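Local coordinates for thymidylate synthase A (Bacillus subtilis, PDB 1BKP), which catalyses the reductive methylation of dUMP to dTMP, using 5,10-methylenetetrahydrofolate as both methyl donor and reductant and releasing dihydrofolate, at residues Ile68-Leu71 with Leu72-Gln76; Gln125-Tyr128 with Leu129-Gln132; Phe193-Asn196 with Val197-Arg200; Val250-Phe253 with Tyr254-Thr257. All blocks are in the same frame, centred on the assembly; numbering follows the deposited sequence.

Contact 1. Residues Ile68-Leu71 with Leu72-Gln76; sequences IKEL and LWIWQ
The last two turns of helix 64-75 carry this contact, in which Ile68, Glu70 and Leu71 meet Leu72, Ile74 and Trp75 one turn further on. Four consecutive i to i+4 bonds establish the alpha-helical geometry, from Leu72 N to Ile68 O at 3.0 Å to Trp75 N to Leu71 O at 2.9 Å; the last is close to straight, 170° at the hydrogen. Leu71 and Trp75 form a close side-chain pair: Leu71 CD1 slants onto the five-membered end of the indole, 3.7 Å from Trp75 CD1. Trp75 CG stands anti to its own carbonyl carbon (chi1 -77°), which brings that end of the ring back along the preceding turn, where Leu71 O lies at its edge and in its plane. Glu70 and Ile74 run alongside each other, with Glu70 CG 3.8 Å from Ile74 CD1. It is the aliphatic part of Glu70 that touches; its OE1 accepts a bond from Trp93 NE1. Ile68 CG2 and Leu72 CD1, at 4.1 Å, make a looser pair. Around the helix, Leu72 packs on Met201 and Trp75 on Leu198 of helix 188-206, Ile74 meets Leu111 of helix 108-112, and Trp73 reaches helix 82-86.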
loop_
_atom_site.group_PDB
_atom_site.type_symbol
_atom_site.label_atom_id
_atom_site.label_comp_id
_atom_site.label_asym_id
_atom_site.label_seq_id
_atom_site.Cartn_x
_atom_site.Cartn_y
_atom_site.Cartn_z
ATOM N N ILE A 68 -11.339 16.744 -10.491
ATOM C CA ILE A 68 -12.654 16.277 -10.080
ATOM C C ILE A 68 -13.386 15.565 -11.193
ATOM O O ILE A 68 -14.039 14.541 -10.949
ATOM C CB ILE A 68 -13.480 17.383 -9.465
ATOM C CG1 ILE A 68 -12.701 17.871 -8.263
ATOM C CG2 ILE A 68 -14.889 16.924 -9.106
ATOM C CD1 ILE A 68 -13.349 19.122 -7.573
ATOM N N LYS A 69 -13.256 16.050 -12.431
ATOM C CA LYS A 69 -13.901 15.309 -13.542
ATOM C C LYS A 69 -13.414 13.873 -13.697
ATOM O O LYS A 69 -14.272 12.950 -13.899
ATOM C CB LYS A 69 -13.840 16.074 -14.884
ATOM C CG LYS A 69 -14.732 17.311 -14.920
ATOM C CD LYS A 69 -14.341 18.148 -16.129
ATOM C CE LYS A 69 -15.272 19.329 -16.290
ATOM N NZ LYS A 69 -14.795 20.209 -17.390
ATOM N N GLU A 70 -12.070 13.690 -13.678
ATOM C CA GLU A 70 -11.463 12.354 -13.809
ATOM C C GLU A 70 -11.868 11.535 -12.602
ATOM O O GLU A 70 -12.218 10.381 -12.752
ATOM C CB GLU A 70 -9.952 12.463 -13.855
ATOM C CG GLU A 70 -9.260 11.173 -14.043
ATOM C CD GLU A 70 -7.780 11.388 -13.875
ATOM O OE1 GLU A 70 -7.174 11.927 -14.819
ATOM O OE2 GLU A 70 -7.290 11.243 -12.751
ATOM N N LEU A 71 -11.879 12.136 -11.415
ATOM C CA LEU A 71 -12.364 11.365 -10.221
ATOM C C LEU A 71 -13.781 10.824 -10.434
ATOM O O LEU A 71 -14.049 9.656 -10.197
ATOM C CB LEU A 71 -12.316 12.261 -8.984
ATOM C CG LEU A 71 -12.683 11.513 -7.683
ATOM C CD1 LEU A 71 -11.500 10.619 -7.245
ATOM C CD2 LEU A 71 -13.058 12.531 -6.628
ATOM N N LEU A 72 -14.717 11.652 -10.941
ATOM C CA LEU A 72 -16.110 11.187 -11.135
ATOM C C LEU A 72 -16.239 10.089 -12.194
ATOM O O LEU A 72 -16.991 9.140 -12.032
ATOM C CB LEU A 72 -17.029 12.365 -11.510
ATOM C CG LEU A 72 -17.093 13.474 -10.428
ATOM C CD1 LEU A 72 -17.838 14.782 -11.009
ATOM C CD2 LEU A 72 -17.884 12.887 -9.229
ATOM N N TRP A 73 -15.434 10.194 -13.241
ATOM C CA TRP A 73 -15.439 9.245 -14.344
ATOM C C TRP A 73 -15.014 7.867 -13.732
ATOM O O TRP A 73 -15.555 6.814 -14.082
ATOM C CB TRP A 73 -14.365 9.693 -15.368
ATOM C CG TRP A 73 -14.128 8.775 -16.511
ATOM C CD1 TRP A 73 -15.055 8.282 -17.367
ATOM C CD2 TRP A 73 -12.862 8.241 -16.948
ATOM N NE1 TRP A 73 -14.461 7.466 -18.321
ATOM C CE2 TRP A 73 -13.111 7.453 -18.095
ATOM C CE3 TRP A 73 -11.555 8.367 -16.497
ATOM C CZ2 TRP A 73 -12.099 6.803 -18.781
ATOM C CZ3 TRP A 73 -10.524 7.703 -17.196
ATOM C CH2 TRP A 73 -10.796 6.955 -18.298
ATOM N N ILE A 74 -13.908 7.848 -12.982
ATOM C CA ILE A 74 -13.453 6.589 -12.377
ATOM C C ILE A 74 -14.367 6.019 -11.230
ATOM O O ILE A 74 -14.775 4.798 -11.251
ATOM C CB ILE A 74 -12.020 6.775 -11.779
ATOM C CG1 ILE A 74 -10.985 7.183 -12.907
ATOM C CG2 ILE A 74 -11.490 5.429 -11.118
ATOM C CD1 ILE A 74 -9.671 7.854 -12.188
ATOM N N TRP A 75 -14.672 6.860 -10.253
ATOM C CA TRP A 75 -15.383 6.418 -9.044
ATOM C C TRP A 75 -16.909 6.487 -9.045
ATOM O O TRP A 75 -17.534 5.642 -8.415
ATOM C CB TRP A 75 -14.919 7.245 -7.841
ATOM C CG TRP A 75 -13.536 6.804 -7.320
ATOM C CD1 TRP A 75 -12.273 7.061 -7.862
ATOM C CD2 TRP A 75 -13.335 5.934 -6.201
ATOM N NE1 TRP A 75 -11.314 6.384 -7.120
ATOM C CE2 TRP A 75 -11.928 5.697 -6.092
ATOM C CE3 TRP A 75 -14.207 5.349 -5.270
ATOM C CZ2 TRP A 75 -11.382 4.896 -5.078
ATOM C CZ3 TRP A 75 -13.646 4.537 -4.234
ATOM C CH2 TRP A 75 -12.259 4.329 -4.157
ATOM N N GLN A 76 -17.488 7.412 -9.806
ATOM C CA GLN A 76 -18.931 7.603 -9.825
ATOM C C GLN A 76 -19.548 6.949 -11.045
ATOM O O GLN A 76 -20.413 6.082 -10.901
ATOM C CB GLN A 76 -19.298 9.092 -9.799
ATOM C CG GLN A 76 -20.758 9.276 -9.511
ATOM C CD GLN A 76 -21.156 10.683 -9.810
ATOM O OE1 GLN A 76 -21.022 11.107 -10.928
ATOM N NE2 GLN A 76 -21.544 11.462 -8.772
#

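Contact 2. Residues Gln125-Tyr128 with Leu129-Gln132; sequences QVDY and LLHQ
Tyr128 and Gln132, one turn apart in helix 125-135, make the main side-chain contact, a CH-pi interaction. Gln132 CG sits over one face of the phenol ring, 3.8 Å from its centroid and displaced toward the CE2 rim, where Tyr128 CE2 is 3.4 Å away. The Gln132 chain bends at its second torsion (chi2 -62°), and this turns the amide along the ring instead of outward, leaving the amide and ring planes 28° apart. Among polar side chains, His131 ND1 donates to Gln132 OE1 at 3.1 Å; the acceptor lies in the imidazole plane and the donor falls on a lone pair of the amide oxygen, which helps fix how the amide is rotated. Apolar packing is sparser: Val126 CG1 and Leu130 CD1 approach to 4.3 Å. Backbone bonds complete the account, running from Leu129 N to Gln125 O at 3.0 Å through to Gln132 N to Tyr128 O at 2.9 Å. Arg116 adds a cation-pi contact to the Tyr128 ring; an alanine in place of Tyr128 would probably leave both Gln132 CG and Arg116 without their aromatic partner. This i to i+4 CH-pi contact lies on a partly buried alpha-helix, whose Tyr128 side chain comes within about 4 Å of that of Arg141, predicted to bind dUMP.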
loop_
_atom_site.group_PDB
_atom_site.type_symbol
_atom_site.label_atom_id
_atom_site.label_comp_id
_atom_site.label_asym_id
_atom_site.label_seq_id
_atom_site.Cartn_x
_atom_site.Cartn_y
_atom_site.Cartn_z
ATOM N N GLN A 125 -17.138 -2.708 -5.858
ATOM C CA GLN A 125 -16.332 -2.233 -4.745
ATOM C C GLN A 125 -16.781 -0.963 -4.121
ATOM O O GLN A 125 -16.548 -0.735 -2.955
ATOM C CB GLN A 125 -14.884 -2.023 -5.246
ATOM C CG GLN A 125 -14.120 -3.353 -5.559
ATOM C CD GLN A 125 -12.633 -3.054 -5.824
ATOM O OE1 GLN A 125 -11.949 -2.464 -4.926
ATOM N NE2 GLN A 125 -12.150 -3.340 -7.047
ATOM N N VAL A 126 -17.352 -0.059 -4.904
ATOM C CA VAL A 126 -17.724 1.220 -4.350
ATOM C C VAL A 126 -19.019 1.047 -3.489
ATOM O O VAL A 126 -19.061 1.519 -2.350
ATOM C CB VAL A 126 -17.962 2.241 -5.471
ATOM C CG1 VAL A 126 -18.442 3.576 -4.891
ATOM C CG2 VAL A 126 -16.683 2.423 -6.324
ATOM N N ASP A 127 -20.054 0.375 -4.015
ATOM C CA ASP A 127 -21.253 0.165 -3.193
ATOM C C ASP A 127 -20.981 -0.717 -1.993
ATOM O O ASP A 127 -21.533 -0.470 -0.903
ATOM C CB ASP A 127 -22.347 -0.459 -4.051
ATOM C CG ASP A 127 -22.922 0.539 -5.062
ATOM O OD1 ASP A 127 -22.929 1.773 -4.781
ATOM O OD2 ASP A 127 -23.272 0.059 -6.155
ATOM N N TYR A 128 -20.019 -1.635 -2.126
ATOM C CA TYR A 128 -19.727 -2.480 -1.019
ATOM C C TYR A 128 -19.047 -1.594 0.069
ATOM O O TYR A 128 -19.409 -1.595 1.261
ATOM C CB TYR A 128 -18.756 -3.595 -1.438
ATOM C CG TYR A 128 -18.521 -4.547 -0.288
ATOM C CD1 TYR A 128 -19.452 -5.558 0.003
ATOM C CD2 TYR A 128 -17.409 -4.411 0.534
ATOM C CE1 TYR A 128 -19.266 -6.410 1.058
ATOM C CE2 TYR A 128 -17.210 -5.261 1.589
ATOM C CZ TYR A 128 -18.127 -6.258 1.824
ATOM O OH TYR A 128 -17.759 -7.186 2.759
ATOM N N LEU A 129 -18.098 -0.753 -0.361
ATOM C CA LEU A 129 -17.422 0.140 0.593
ATOM C C LEU A 129 -18.425 1.086 1.260
ATOM O O LEU A 129 -18.402 1.253 2.505
ATOM C CB LEU A 129 -16.390 1.036 -0.190
ATOM C CG LEU A 129 -15.718 2.189 0.676
ATOM C CD1 LEU A 129 -14.841 1.564 1.788
ATOM C CD2 LEU A 129 -14.897 3.224 -0.179
ATOM N N LEU A 130 -19.332 1.693 0.483
ATOM C CA LEU A 130 -20.282 2.676 1.081
ATOM C C LEU A 130 -21.143 2.018 2.188
ATOM O O LEU A 130 -21.244 2.539 3.337
ATOM C CB LEU A 130 -21.177 3.256 -0.011
ATOM C CG LEU A 130 -20.464 4.329 -0.863
ATOM C CD1 LEU A 130 -21.395 4.704 -1.928
ATOM C CD2 LEU A 130 -19.987 5.628 -0.105
ATOM N N HIS A 131 -21.576 0.786 1.888
ATOM C CA HIS A 131 -22.391 0.018 2.810
ATOM C C HIS A 131 -21.595 -0.296 4.081
ATOM O O HIS A 131 -22.071 -0.128 5.190
ATOM C CB HIS A 131 -22.884 -1.254 2.156
ATOM C CG HIS A 131 -23.656 -2.163 3.111
ATOM N ND1 HIS A 131 -23.023 -2.998 4.009
ATOM C CD2 HIS A 131 -24.976 -2.281 3.356
ATOM C CE1 HIS A 131 -23.930 -3.573 4.782
ATOM N NE2 HIS A 131 -25.120 -3.162 4.406
ATOM N N GLN A 132 -20.361 -0.776 3.905
ATOM C CA GLN A 132 -19.497 -1.173 5.034
ATOM C C GLN A 132 -19.036 -0.032 5.949
ATOM O O GLN A 132 -18.976 -0.195 7.186
ATOM C CB GLN A 132 -18.278 -1.948 4.508
ATOM C CG GLN A 132 -18.674 -3.364 3.940
ATOM C CD GLN A 132 -19.312 -4.283 5.050
ATOM O OE1 GLN A 132 -20.512 -4.418 5.138
ATOM N NE2 GLN A 132 -18.483 -4.849 5.893
#

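Contact 3. Residues Phe193-Asn196 with Val197-Arg200; sequences FQYN and VLQR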
loop_
_atom_site.group_PDB
_atom_site.type_symbol
_atom_site.label_atom_id
_atom_site.label_comp_id
_atom_site.label_asym_id
_atom_site.label_seq_id
_atom_site.Cartn_x
_atom_site.Cartn_y
_atom_site.Cartn_z
ATOM N N PHE A 193 -4.697 16.309 -4.546
ATOM C CA PHE A 193 -5.981 17.075 -4.413
ATOM C C PHE A 193 -7.198 16.194 -4.706
ATOM O O PHE A 193 -8.118 16.118 -3.928
ATOM C CB PHE A 193 -5.965 18.272 -5.392
ATOM C CG PHE A 193 -7.304 19.020 -5.441
ATOM C CD1 PHE A 193 -7.701 19.805 -4.382
ATOM C CD2 PHE A 193 -8.162 18.902 -6.546
ATOM C CE1 PHE A 193 -8.963 20.502 -4.421
ATOM C CE2 PHE A 193 -9.403 19.570 -6.601
ATOM C CZ PHE A 193 -9.801 20.361 -5.563
ATOM N N GLN A 194 -7.110 15.399 -5.767
ATOM C CA GLN A 194 -8.202 14.597 -6.264
ATOM C C GLN A 194 -8.698 13.582 -5.228
ATOM O O GLN A 194 -9.908 13.494 -5.017
ATOM C CB GLN A 194 -7.699 13.912 -7.517
ATOM C CG GLN A 194 -8.351 12.674 -7.977
ATOM C CD GLN A 194 -7.677 12.152 -9.285
ATOM O OE1 GLN A 194 -8.212 12.329 -10.396
ATOM N NE2 GLN A 194 -6.520 11.586 -9.153
ATOM N N TYR A 195 -7.796 12.920 -4.521
ATOM C CA TYR A 195 -8.244 11.932 -3.520
ATOM C C TYR A 195 -8.788 12.554 -2.246
ATOM O O TYR A 195 -9.641 11.928 -1.536
ATOM C CB TYR A 195 -7.201 10.773 -3.305
ATOM C CG TYR A 195 -7.439 9.714 -4.339
ATOM C CD1 TYR A 195 -6.938 9.860 -5.676
ATOM C CD2 TYR A 195 -8.218 8.562 -4.023
ATOM C CE1 TYR A 195 -7.199 8.894 -6.661
ATOM C CE2 TYR A 195 -8.512 7.597 -4.982
ATOM C CZ TYR A 195 -7.983 7.783 -6.309
ATOM O OH TYR A 195 -8.319 6.821 -7.237
ATOM N N ASN A 196 -8.337 13.779 -1.926
ATOM C CA ASN A 196 -8.917 14.443 -0.757
ATOM C C ASN A 196 -10.393 14.833 -1.080
ATOM O O ASN A 196 -11.326 14.739 -0.217
ATOM C CB ASN A 196 -8.087 15.696 -0.401
ATOM C CG ASN A 196 -8.541 16.300 0.897
ATOM O OD1 ASN A 196 -9.254 17.237 0.856
ATOM N ND2 ASN A 196 -8.247 15.651 2.060
ATOM N N VAL A 197 -10.643 15.219 -2.334
ATOM C CA VAL A 197 -12.045 15.516 -2.724
ATOM C C VAL A 197 -12.913 14.229 -2.538
ATOM O O VAL A 197 -13.965 14.263 -1.918
ATOM C CB VAL A 197 -12.140 16.056 -4.201
ATOM C CG1 VAL A 197 -13.625 16.345 -4.556
ATOM C CG2 VAL A 197 -11.374 17.344 -4.229
ATOM N N LEU A 198 -12.353 13.068 -2.880
ATOM C CA LEU A 198 -13.103 11.843 -2.736
ATOM C C LEU A 198 -13.391 11.616 -1.207
ATOM O O LEU A 198 -14.472 11.152 -0.863
ATOM C CB LEU A 198 -12.295 10.647 -3.246
ATOM C CG LEU A 198 -13.016 9.297 -3.171
ATOM C CD1 LEU A 198 -14.244 9.266 -4.174
ATOM C CD2 LEU A 198 -11.938 8.192 -3.522
ATOM N N GLN A 199 -12.422 11.917 -0.335
ATOM C CA GLN A 199 -12.630 11.754 1.090
ATOM C C GLN A 199 -13.832 12.585 1.533
ATOM O O GLN A 199 -14.686 12.091 2.347
ATOM C CB GLN A 199 -11.432 12.214 1.891
ATOM C CG GLN A 199 -11.533 11.803 3.344
ATOM C CD GLN A 199 -10.304 12.205 4.123
ATOM O OE1 GLN A 199 -9.497 12.951 3.609
ATOM N NE2 GLN A 199 -10.175 11.752 5.390
ATOM N N ARG A 200 -13.801 13.880 1.172
ATOM C CA ARG A 200 -14.896 14.807 1.505
ATOM C C ARG A 200 -16.227 14.350 0.947
ATOM O O ARG A 200 -17.256 14.424 1.667
ATOM C CB ARG A 200 -14.551 16.231 1.038
ATOM C CG ARG A 200 -13.252 16.758 1.816
ATOM C CD ARG A 200 -12.747 18.113 1.308
ATOM N NE ARG A 200 -11.518 18.402 2.032
ATOM C CZ ARG A 200 -11.402 19.338 2.960
ATOM N NH1 ARG A 200 -12.412 20.191 3.223
ATOM N NH2 ARG A 200 -10.252 19.467 3.557
#
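Phe193 meets Val197, and Asn196 meets Arg200, along helix 188-206, the helix of the beta-alpha-beta unit that links strands 172-183 and 209-223. The buried part is packed by carbon. Val197 CG2 stands over one face of the Phe193 ring, 3.9 Å from its centroid and only 20° off the normal, a CH-pi contact whose closest approach is to CZ at 3.7 Å. Around the helix, Tyr195 and Leu198 run side by side, with Leu198 CD2 3.8 Å from Tyr195 CE2; Tyr195 OH is bonded to Trp75 NE1, and Leu198 also touches Trp75 and Phe253. Asn196 and Gln199 turn their amides almost perpendicular to each other; Asn196 ND2 and Gln199 OE1 each bond Asn51, and Gln199 NE2 bonds Leu173 O. Toward the partly exposed end, packing gives way to a single directed bond between side chains. Arg200 CG stands anti to its carbonyl carbon and beside the backbone N (chi1 -63°), which runs the extended chain back toward Asn196, and a leucine in its place would probably leave Asn196 OD1 without this donor and remove a weak second link from NH2 to Asn51 OD1. The backbone below is regular, with Arg200 N to Asn196 O at 3.0 Å. Arg200 NE donates to Asn196 OD1 at 2.8 Å, slightly out of the guanidinium plane.

Contact 4. Residues Val250-Phe253 with Tyr254-Thr257; sequences VKDF and YDFT
Asp255 N bonds to Asp252 O at 2.9 Å, and with Phe253 at phi/psi -51/-32° and Tyr254 turned with its psi near zero the four residues 252-255 form a type I beta-turn, set in the loop between strands 243-246 and 261-264. The first residue reinforces it: Asp252 OD2 takes a weak bond from Tyr254 N at 3.1 Å, closing an Asx turn within the beta-turn. The same oxygen lies at the edge of the Tyr254 ring and in its plane. Asp255 comes back over the turn, its OD2 3.3 Å from Asp252 CB, and the two carboxylates approach to 4.0 Å between Asp252 OD2 and Asp255 OD1, a proximity that would probably raise the affinity of one of them for a proton. Phe253 and Tyr254 form a T-shaped pair, planes perpendicular and centroids 5.5 Å apart, with the edge of Phe253 at CD2 directed at the centre of the Tyr254 face. Beyond that ring, Tyr254 OH is held by Asp127 and Lys78, while Phe253 packs against Leu130 of helix 125-135 and Met201 and Ile202 of helix 188-206. On the other flank Val250 lies across Phe256, which has Phe253 O at its edge and in its plane, 3.7 Å from Phe256 CD2. Val250 CG1 sits almost exactly above the middle of the Phe256 ring, 3.6 Å from the centroid.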
loop_
_atom_site.group_PDB
_atom_site.type_symbol
_atom_site.label_atom_id
_atom_site.label_comp_id
_atom_site.label_asym_id
_atom_site.label_seq_id
_atom_site.Cartn_x
_atom_site.Cartn_y
_atom_site.Cartn_z
ATOM N N VAL A 250 -26.342 17.381 -1.274
ATOM C CA VAL A 250 -26.198 16.036 -1.857
ATOM C C VAL A 250 -26.075 14.966 -0.756
ATOM O O VAL A 250 -25.230 15.014 0.145
ATOM C CB VAL A 250 -24.981 15.965 -2.783
ATOM C CG1 VAL A 250 -24.896 14.633 -3.435
ATOM C CG2 VAL A 250 -25.027 17.108 -3.777
ATOM N N LYS A 251 -26.930 13.982 -0.851
ATOM C CA LYS A 251 -27.009 12.945 0.137
ATOM C C LYS A 251 -26.633 11.623 -0.437
ATOM O O LYS A 251 -26.579 10.671 0.290
ATOM C CB LYS A 251 -28.475 12.829 0.607
ATOM C CG LYS A 251 -28.931 14.009 1.386
ATOM C CD LYS A 251 -30.426 14.014 1.539
ATOM C CE LYS A 251 -30.837 15.220 2.363
ATOM N NZ LYS A 251 -32.311 15.277 2.504
ATOM N N ASP A 252 -26.559 11.510 -1.757
ATOM C CA ASP A 252 -26.194 10.255 -2.385
ATOM C C ASP A 252 -24.911 10.459 -3.185
ATOM O O ASP A 252 -24.829 11.399 -3.936
ATOM C CB ASP A 252 -27.267 9.856 -3.378
ATOM C CG ASP A 252 -26.985 8.501 -4.001
ATOM O OD1 ASP A 252 -26.790 7.572 -3.245
ATOM O OD2 ASP A 252 -26.931 8.312 -5.213
ATOM N N PHE A 253 -23.916 9.567 -3.033
ATOM C CA PHE A 253 -22.688 9.652 -3.810
ATOM C C PHE A 253 -22.922 9.779 -5.355
ATOM O O PHE A 253 -22.150 10.403 -6.082
ATOM C CB PHE A 253 -21.895 8.365 -3.546
ATOM C CG PHE A 253 -20.513 8.367 -4.170
ATOM C CD1 PHE A 253 -19.484 9.140 -3.602
ATOM C CD2 PHE A 253 -20.257 7.621 -5.323
ATOM C CE1 PHE A 253 -18.191 9.167 -4.193
ATOM C CE2 PHE A 253 -18.996 7.660 -5.873
ATOM C CZ PHE A 253 -17.968 8.428 -5.310
ATOM N N TYR A 254 -23.993 9.178 -5.829
ATOM C CA TYR A 254 -24.280 9.174 -7.233
ATOM C C TYR A 254 -25.009 10.417 -7.708
ATOM O O TYR A 254 -25.203 10.546 -8.894
ATOM C CB TYR A 254 -25.051 7.929 -7.618
ATOM C CG TYR A 254 -24.223 6.723 -7.321
ATOM C CD1 TYR A 254 -23.177 6.363 -8.172
ATOM C CD2 TYR A 254 -24.451 5.967 -6.184
ATOM C CE1 TYR A 254 -22.353 5.242 -7.884
ATOM C CE2 TYR A 254 -23.637 4.849 -5.875
ATOM C CZ TYR A 254 -22.600 4.495 -6.723
ATOM O OH TYR A 254 -21.785 3.423 -6.436
ATOM N N ASP A 255 -25.182 11.405 -6.820
ATOM C CA ASP A 255 -25.869 12.632 -7.212
ATOM C C ASP A 255 -24.916 13.793 -7.464
ATOM O O ASP A 255 -25.326 14.830 -7.972
ATOM C CB ASP A 255 -26.844 13.073 -6.105
ATOM C CG ASP A 255 -28.091 12.242 -6.075
ATOM O OD1 ASP A 255 -28.348 11.540 -7.082
ATOM O OD2 ASP A 255 -28.790 12.252 -5.019
ATOM N N PHE A 256 -23.644 13.646 -7.123
ATOM C CA PHE A 256 -22.696 14.734 -7.251
ATOM C C PHE A 256 -22.391 15.031 -8.721
ATOM O O PHE A 256 -22.425 14.136 -9.549
ATOM C CB PHE A 256 -21.366 14.371 -6.526
ATOM C CG PHE A 256 -21.392 14.546 -5.021
ATOM C CD1 PHE A 256 -21.337 15.822 -4.478
ATOM C CD2 PHE A 256 -21.406 13.425 -4.171
ATOM C CE1 PHE A 256 -21.286 16.037 -3.081
ATOM C CE2 PHE A 256 -21.355 13.545 -2.779
ATOM C CZ PHE A 256 -21.287 14.889 -2.199
ATOM N N THR A 257 -22.246 16.296 -9.078
ATOM C CA THR A 257 -21.932 16.596 -10.469
ATOM C C THR A 257 -20.867 17.633 -10.284
ATOM O O THR A 257 -20.690 18.140 -9.165
ATOM C CB THR A 257 -23.155 17.267 -11.300
ATOM O OG1 THR A 257 -23.525 18.525 -10.692
ATOM C CG2 THR A 257 -24.383 16.339 -11.421
#

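In the fold
Contacts 1 and 4 each touch all the others. Contact 4 reaches contact 1 through Gln76 NE2, which bonds Phe256 O at 2.9 Å and Phe253 O at 3.0 Å, contact 2 through Tyr254 OH, 2.6 Å from Asp127 OD1, and contact 3 by packing, Leu198 CD1 lying 3.9 Å from Phe253 CE1. Contact 1 meets contact 3 where Trp75 NE1 is 3.0 Å from Tyr195 OH, and contact 2 where Trp75 O is 3.9 Å from Val126 CG2. Contacts 2 and 3 do not touch. The active site lies beside contacts 1 and 3: between side chains, Asn191, predicted to help bind the dUMP shared between the two subunits, is about 5 Å from Glu70 and about 3 Å from Gln194, and catalytic Cys160 about 9 Å from Glu70.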